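Side-chain contacts in uncharacterized protein (Trypanosoma cruzi, PDB 6NEY), which contains a bromodomain, a module that typically recognises acetylated lysine, and probably acts in chromatin-linked transcription: residues K8-E13 and V72-L77; A17-L22 and C54-A59. One frame throughout, in Å; residues are numbered along the deposited sequence.

Both contacts draw on helix 12-21, the first helix of the bromodomain bundle. Along the chain the order is 8-13, 17-22, 54-59, 72-77, so the two partners of contact 2 fall between those of contact 1. Contact 1 joins the lead-in to helix 12-21 with the turn leading into helix 75-92, about 12 Å from the chain centre; contact 2 sets the later part of the same helix against the start of helix 56-64, about 5 Å from that centre. Their centres are about 13 Å apart, bridged by packing of Leu-74 and Leu-77 on Leu-18 and of Leu-77 on Val-19. Contact 2 joins two bundle helices, whereas contact 1 joins segments leading into helices 12-21 and 75-92.

Contact 1. Residues K8-E13 and V72-L77; sequences KFYPEE and VNLTAL
Phe-9 lays one face of its ring over Val-72, whose CB sits 3.8 Å from the ring centroid and 13° off the normal, a CH-pi contact. Beta-branched valine suits the place by laying two carbons on this face, with CG2 beside CB and 3.8 Å from Phe-9 CE1. Tyr-10 brings its phenol edge-on to the backbone of Val-72, and its OH donates a very short hydrogen bond to Val-72 O, in the ring plane, whose 2.4 Å length is doubtful. Tyrosine thus serves twice, since farther from the hydroxyl Tyr-10 CD2 meets Leu-74 CD2 at 3.6 Å. With CG anti to its carbonyl carbon (chi1 -54°), Tyr-10 turns one ring face to Phe-9 CB, 3.6 Å above the centre of the Tyr-10 ring, which, with the hydrogen bond, probably restricts the ring's turning.

Farther out, Glu-12 OE1 receives Lys-8 NZ on its syn lone pair, in a salt bridge of 2.7 Å; Lys-8 also pairs with Glu-66. Backbone bonds from Phe-9 and Tyr-10 to Ser-69 tie the lead-in to the AB loop of the bromodomain fold, between helices 56-64 and 75-92. Tyr-10 also packs on Tyr-116 of helix 97-124, and Leu-74 on Leu-15 of helix 12-21.

Contact 2. Residues A17-L22 and C54-A59; sequences ALVRSL and CDLATA
Leu-56 and Val-19 face each other where two helices of the bromodomain four-helix bundle come together, helix 12-21 and helix 56-64, which the long ZA loop connects. Their CA atoms are 6.7 Å apart, close enough that Val-19 meets main chain as well as side chain. With CG1 anti to the backbone N (chi1 168°), Val-19 sends this methyl across to Leu-56 O at 3.5 Å and to Ala-59 CB at 3.9 Å. A compact beta-branched residue facing an alanine suits such a close approach, because neither has a long side chain to accommodate.

Leu-56 also reaches Leu-22, three residues on from Val-19. Its two methyls divide the work: CD2 lies 4.0 Å from Leu-22 CB and 4.2 Å from Val-19 CG1, while CD1 rests against the main-chain carbonyl of Leu-22. Leucine fits here because its forked end can touch both residues at once. Leu-22 in turn is held by Phe-105, Phe-108 and Gln-112 of helix 97-124 and by Ile-81 of helix 75-92, and Leu-56 packs on Met-84, so all four bundle helices meet around this buried contact.

The start of helix 56-64, which presents Leu-56, is fixed by an N-cap: Asp-55 OD1 accepts Thr-58 N at 3.0 Å on its syn side, 33° out of the carboxylate plane.

Contact 1. Residues K8-E13 and V72-L77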
loop_
_atom_site.group_PDB
_atom_site.type_symbol
_atom_site.label_atom_id
_atom_site.label_comp_id
_atom_site.label_asym_id
_atom_site.label_seq_id
_atom_site.Cartn_x
_atom_site.Cartn_y
_atom_site.Cartn_z
ATOM N N LYS A 8 -17.770 -9.858 0.648
ATOM C CA LYS A 8 -17.244 -8.469 0.629
ATOM C C LYS A 8 -17.049 -8.007 2.075
ATOM O O LYS A 8 -18.034 -7.583 2.752
ATOM C CB LYS A 8 -18.161 -7.527 -0.139
ATOM C CG LYS A 8 -17.546 -6.164 -0.355
ATOM C CD LYS A 8 -18.509 -5.145 -0.891
ATOM C CE LYS A 8 -17.834 -3.815 -1.106
ATOM N NZ LYS A 8 -18.491 -3.039 -2.181
ATOM N N PHE A 9 -15.816 -8.089 2.557
ATOM C CA PHE A 9 -15.531 -7.847 3.988
ATOM C C PHE A 9 -15.490 -6.338 4.228
ATOM O O PHE A 9 -15.744 -5.952 5.342
ATOM C CB PHE A 9 -14.218 -8.499 4.419
ATOM C CG PHE A 9 -14.315 -9.999 4.513
ATOM C CD1 PHE A 9 -14.871 -10.595 5.630
ATOM C CD2 PHE A 9 -13.873 -10.801 3.471
ATOM C CE1 PHE A 9 -14.977 -11.975 5.717
ATOM C CE2 PHE A 9 -13.996 -12.181 3.555
ATOM C CZ PHE A 9 -14.541 -12.761 4.677
ATOM N N TYR A 10 -15.150 -5.527 3.229
ATOM C CA TYR A 10 -14.690 -4.143 3.490
ATOM C C TYR A 10 -15.321 -3.142 2.533
ATOM O O TYR A 10 -15.306 -3.320 1.324
ATOM C CB TYR A 10 -13.163 -4.054 3.454
ATOM C CG TYR A 10 -12.460 -5.022 4.357
ATOM C CD1 TYR A 10 -12.724 -5.038 5.716
ATOM C CD2 TYR A 10 -11.554 -5.941 3.863
ATOM C CE1 TYR A 10 -12.082 -5.919 6.568
ATOM C CE2 TYR A 10 -10.892 -6.820 4.702
ATOM C CZ TYR A 10 -11.160 -6.813 6.053
ATOM O OH TYR A 10 -10.545 -7.690 6.897
ATOM N N PRO A 11 -15.835 -2.011 3.050
ATOM C CA PRO A 11 -16.371 -0.965 2.188
ATOM C C PRO A 11 -15.218 -0.229 1.486
ATOM O O PRO A 11 -14.224 0.066 2.122
ATOM C CB PRO A 11 -17.159 -0.019 3.105
ATOM C CG PRO A 11 -16.873 -0.483 4.524
ATOM C CD PRO A 11 -15.912 -1.658 4.477
ATOM N N GLU A 12 -15.362 0.027 0.178
ATOM C CA GLU A 12 -14.329 0.752 -0.610
ATOM C C GLU A 12 -13.998 2.073 0.090
ATOM O O GLU A 12 -12.814 2.454 0.114
ATOM C CB GLU A 12 -14.820 1.020 -2.034
ATOM C CG GLU A 12 -14.817 -0.200 -2.905
ATOM C CD GLU A 12 -15.895 -1.205 -2.574
ATOM O OE1 GLU A 12 -16.969 -0.799 -2.013
ATOM O OE2 GLU A 12 -15.645 -2.399 -2.839
ATOM N N GLU A 13 -14.994 2.751 0.667
ATOM C CA GLU A 13 -14.777 4.089 1.258
ATOM C C GLU A 13 -13.743 3.994 2.389
ATOM O O GLU A 13 -12.889 4.890 2.519
ATOM C CB GLU A 13 -16.105 4.682 1.721
ATOM C CG GLU A 13 -17.102 4.913 0.587
ATOM C CD GLU A 13 -18.020 3.762 0.178
ATOM O OE1 GLU A 13 -17.789 2.588 0.627
ATOM O OE2 GLU A 13 -18.980 4.040 -0.619
ATOM N N VAL A 72 -10.052 -11.111 3.298
ATOM C CA VAL A 72 -10.256 -10.861 4.756
ATOM C C VAL A 72 -8.954 -10.312 5.374
ATOM O O VAL A 72 -9.053 -9.440 6.265
ATOM C CB VAL A 72 -10.796 -12.101 5.495
ATOM C CG1 VAL A 72 -9.780 -13.225 5.614
ATOM C CG2 VAL A 72 -11.322 -11.714 6.864
ATOM N N ASN A 73 -7.761 -10.761 4.946
ATOM C CA ASN A 73 -6.503 -10.260 5.564
ATOM C C ASN A 73 -5.869 -9.186 4.667
ATOM O O ASN A 73 -4.714 -8.858 4.914
ATOM C CB ASN A 73 -5.505 -11.371 5.928
ATOM C CG ASN A 73 -4.406 -10.869 6.849
ATOM O OD1 ASN A 73 -4.661 -10.138 7.807
ATOM N ND2 ASN A 73 -3.164 -11.221 6.557
ATOM N N LEU A 74 -6.608 -8.637 3.692
ATOM C CA LEU A 74 -6.151 -7.570 2.753
ATOM C C LEU A 74 -4.813 -7.984 2.122
ATOM O O LEU A 74 -3.941 -7.118 1.907
ATOM C CB LEU A 74 -6.038 -6.230 3.498
ATOM C CG LEU A 74 -7.369 -5.572 3.890
ATOM C CD1 LEU A 74 -7.124 -4.339 4.740
ATOM C CD2 LEU A 74 -8.202 -5.199 2.674
ATOM N N THR A 75 -4.675 -9.259 1.768
ATOM C CA THR A 75 -3.418 -9.822 1.213
ATOM C C THR A 75 -2.960 -9.006 -0.002
ATOM O O THR A 75 -1.743 -8.723 -0.097
ATOM C CB THR A 75 -3.590 -11.304 0.847
ATOM O OG1 THR A 75 -4.057 -11.959 2.028
ATOM C CG2 THR A 75 -2.305 -11.925 0.347
ATOM N N ALA A 76 -3.873 -8.693 -0.922
ATOM C CA ALA A 76 -3.576 -8.008 -2.203
ATOM C C ALA A 76 -2.990 -6.618 -1.925
ATOM O O ALA A 76 -2.008 -6.207 -2.596
ATOM C CB ALA A 76 -4.828 -7.915 -3.034
ATOM N N LEU A 77 -3.557 -5.921 -0.938
ATOM C CA LEU A 77 -3.062 -4.581 -0.519
ATOM C C LEU A 77 -1.689 -4.743 0.132
ATOM O O LEU A 77 -0.791 -3.952 -0.200
ATOM C CB LEU A 77 -4.044 -3.911 0.451
ATOM C CG LEU A 77 -3.538 -2.609 1.081
ATOM C CD1 LEU A 77 -3.124 -1.596 0.029
ATOM C CD2 LEU A 77 -4.578 -2.008 2.010
#

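Contact 2. Residues A17-L22 and C54-A59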
loop_
_atom_site.group_PDB
_atom_site.type_symbol
_atom_site.label_atom_id
_atom_site.label_comp_id
_atom_site.label_asym_id
_atom_site.label_seq_id
_atom_site.Cartn_x
_atom_site.Cartn_y
_atom_site.Cartn_z
ATOM N N ALA A 17 -9.698 5.385 2.492
ATOM C CA ALA A 17 -9.255 6.144 3.682
ATOM C C ALA A 17 -7.995 5.491 4.257
ATOM O O ALA A 17 -7.066 6.245 4.630
ATOM C CB ALA A 17 -10.370 6.233 4.699
ATOM N N LEU A 18 -7.989 4.159 4.376
ATOM C CA LEU A 18 -6.828 3.389 4.904
ATOM C C LEU A 18 -5.595 3.647 4.027
ATOM O O LEU A 18 -4.522 3.952 4.552
ATOM C CB LEU A 18 -7.178 1.897 4.912
ATOM C CG LEU A 18 -6.059 0.967 5.372
ATOM C CD1 LEU A 18 -5.619 1.312 6.783
ATOM C CD2 LEU A 18 -6.526 -0.478 5.279
ATOM N N VAL A 19 -5.744 3.531 2.711
ATOM C CA VAL A 19 -4.580 3.723 1.797
ATOM C C VAL A 19 -4.090 5.173 1.933
ATOM O O VAL A 19 -2.879 5.387 2.024
ATOM C CB VAL A 19 -4.943 3.405 0.341
ATOM C CG1 VAL A 19 -3.837 3.880 -0.581
ATOM C CG2 VAL A 19 -5.276 1.927 0.142
ATOM N N ARG A 20 -5.002 6.147 1.966
ATOM C CA ARG A 20 -4.614 7.573 2.020
ATOM C C ARG A 20 -3.835 7.807 3.312
ATOM O O ARG A 20 -2.854 8.610 3.288
ATOM C CB ARG A 20 -5.850 8.465 1.889
ATOM C CG ARG A 20 -6.466 8.380 0.500
ATOM C CD ARG A 20 -7.540 9.428 0.269
ATOM N NE ARG A 20 -6.959 10.761 0.286
ATOM C CZ ARG A 20 -6.060 11.196 -0.599
ATOM N N SER A 21 -4.223 7.103 4.379
ATOM C CA SER A 21 -3.608 7.238 5.723
ATOM C C SER A 21 -2.148 6.780 5.654
ATOM O O SER A 21 -1.396 7.169 6.545
ATOM C CB SER A 21 -4.386 6.516 6.809
ATOM O OG SER A 21 -4.106 5.120 6.851
ATOM N N LEU A 22 -1.749 6.027 4.616
ATOM C CA LEU A 22 -0.359 5.506 4.509
ATOM C C LEU A 22 0.564 6.559 3.889
ATOM O O LEU A 22 1.788 6.365 3.954
ATOM C CB LEU A 22 -0.321 4.202 3.715
ATOM C CG LEU A 22 -1.274 3.113 4.200
ATOM C CD1 LEU A 22 -1.096 1.835 3.415
ATOM C CD2 LEU A 22 -1.126 2.844 5.695
ATOM N N CYS A 54 3.967 -0.266 -8.286
ATOM C CA CYS A 54 2.779 0.225 -7.558
ATOM C C CYS A 54 3.197 1.485 -6.792
ATOM O O CYS A 54 4.420 1.691 -6.551
ATOM C CB CYS A 54 2.183 -0.859 -6.660
ATOM S SG CYS A 54 0.438 -0.568 -6.251
ATOM N N ASP A 55 2.231 2.331 -6.484
ATOM C CA ASP A 55 2.429 3.489 -5.577
ATOM C C ASP A 55 1.103 3.711 -4.845
ATOM O O ASP A 55 0.145 2.991 -5.158
ATOM C CB ASP A 55 2.949 4.698 -6.363
ATOM C CG ASP A 55 2.030 5.168 -7.478
ATOM O OD1 ASP A 55 0.862 5.474 -7.185
ATOM O OD2 ASP A 55 2.501 5.250 -8.632
ATOM N N LEU A 56 1.037 4.651 -3.905
ATOM C CA LEU A 56 -0.178 4.824 -3.067
ATOM C C LEU A 56 -1.341 5.392 -3.884
ATOM O O LEU A 56 -2.478 5.056 -3.542
ATOM C CB LEU A 56 0.126 5.658 -1.820
ATOM C CG LEU A 56 1.037 4.963 -0.810
ATOM C CD1 LEU A 56 1.439 5.928 0.286
ATOM C CD2 LEU A 56 0.363 3.717 -0.211
ATOM N N ALA A 57 -1.090 6.207 -4.905
ATOM C CA ALA A 57 -2.158 6.702 -5.809
ATOM C C ALA A 57 -2.820 5.508 -6.502
ATOM O O ALA A 57 -4.061 5.456 -6.536
ATOM C CB ALA A 57 -1.607 7.717 -6.789
ATOM N N THR A 58 -2.030 4.577 -7.035
ATOM C CA THR A 58 -2.497 3.339 -7.712
ATOM C C THR A 58 -3.251 2.428 -6.733
ATOM O O THR A 58 -4.298 1.880 -7.121
ATOM C CB THR A 58 -1.307 2.651 -8.379
ATOM O OG1 THR A 58 -0.873 3.612 -9.346
ATOM C CG2 THR A 58 -1.656 1.317 -8.997
ATOM N N ALA A 59 -2.729 2.247 -5.520
ATOM C CA ALA A 59 -3.379 1.462 -4.454
ATOM C C ALA A 59 -4.722 2.113 -4.117
ATOM O O ALA A 59 -5.687 1.354 -3.925
ATOM C CB ALA A 59 -2.476 1.356 -3.234
#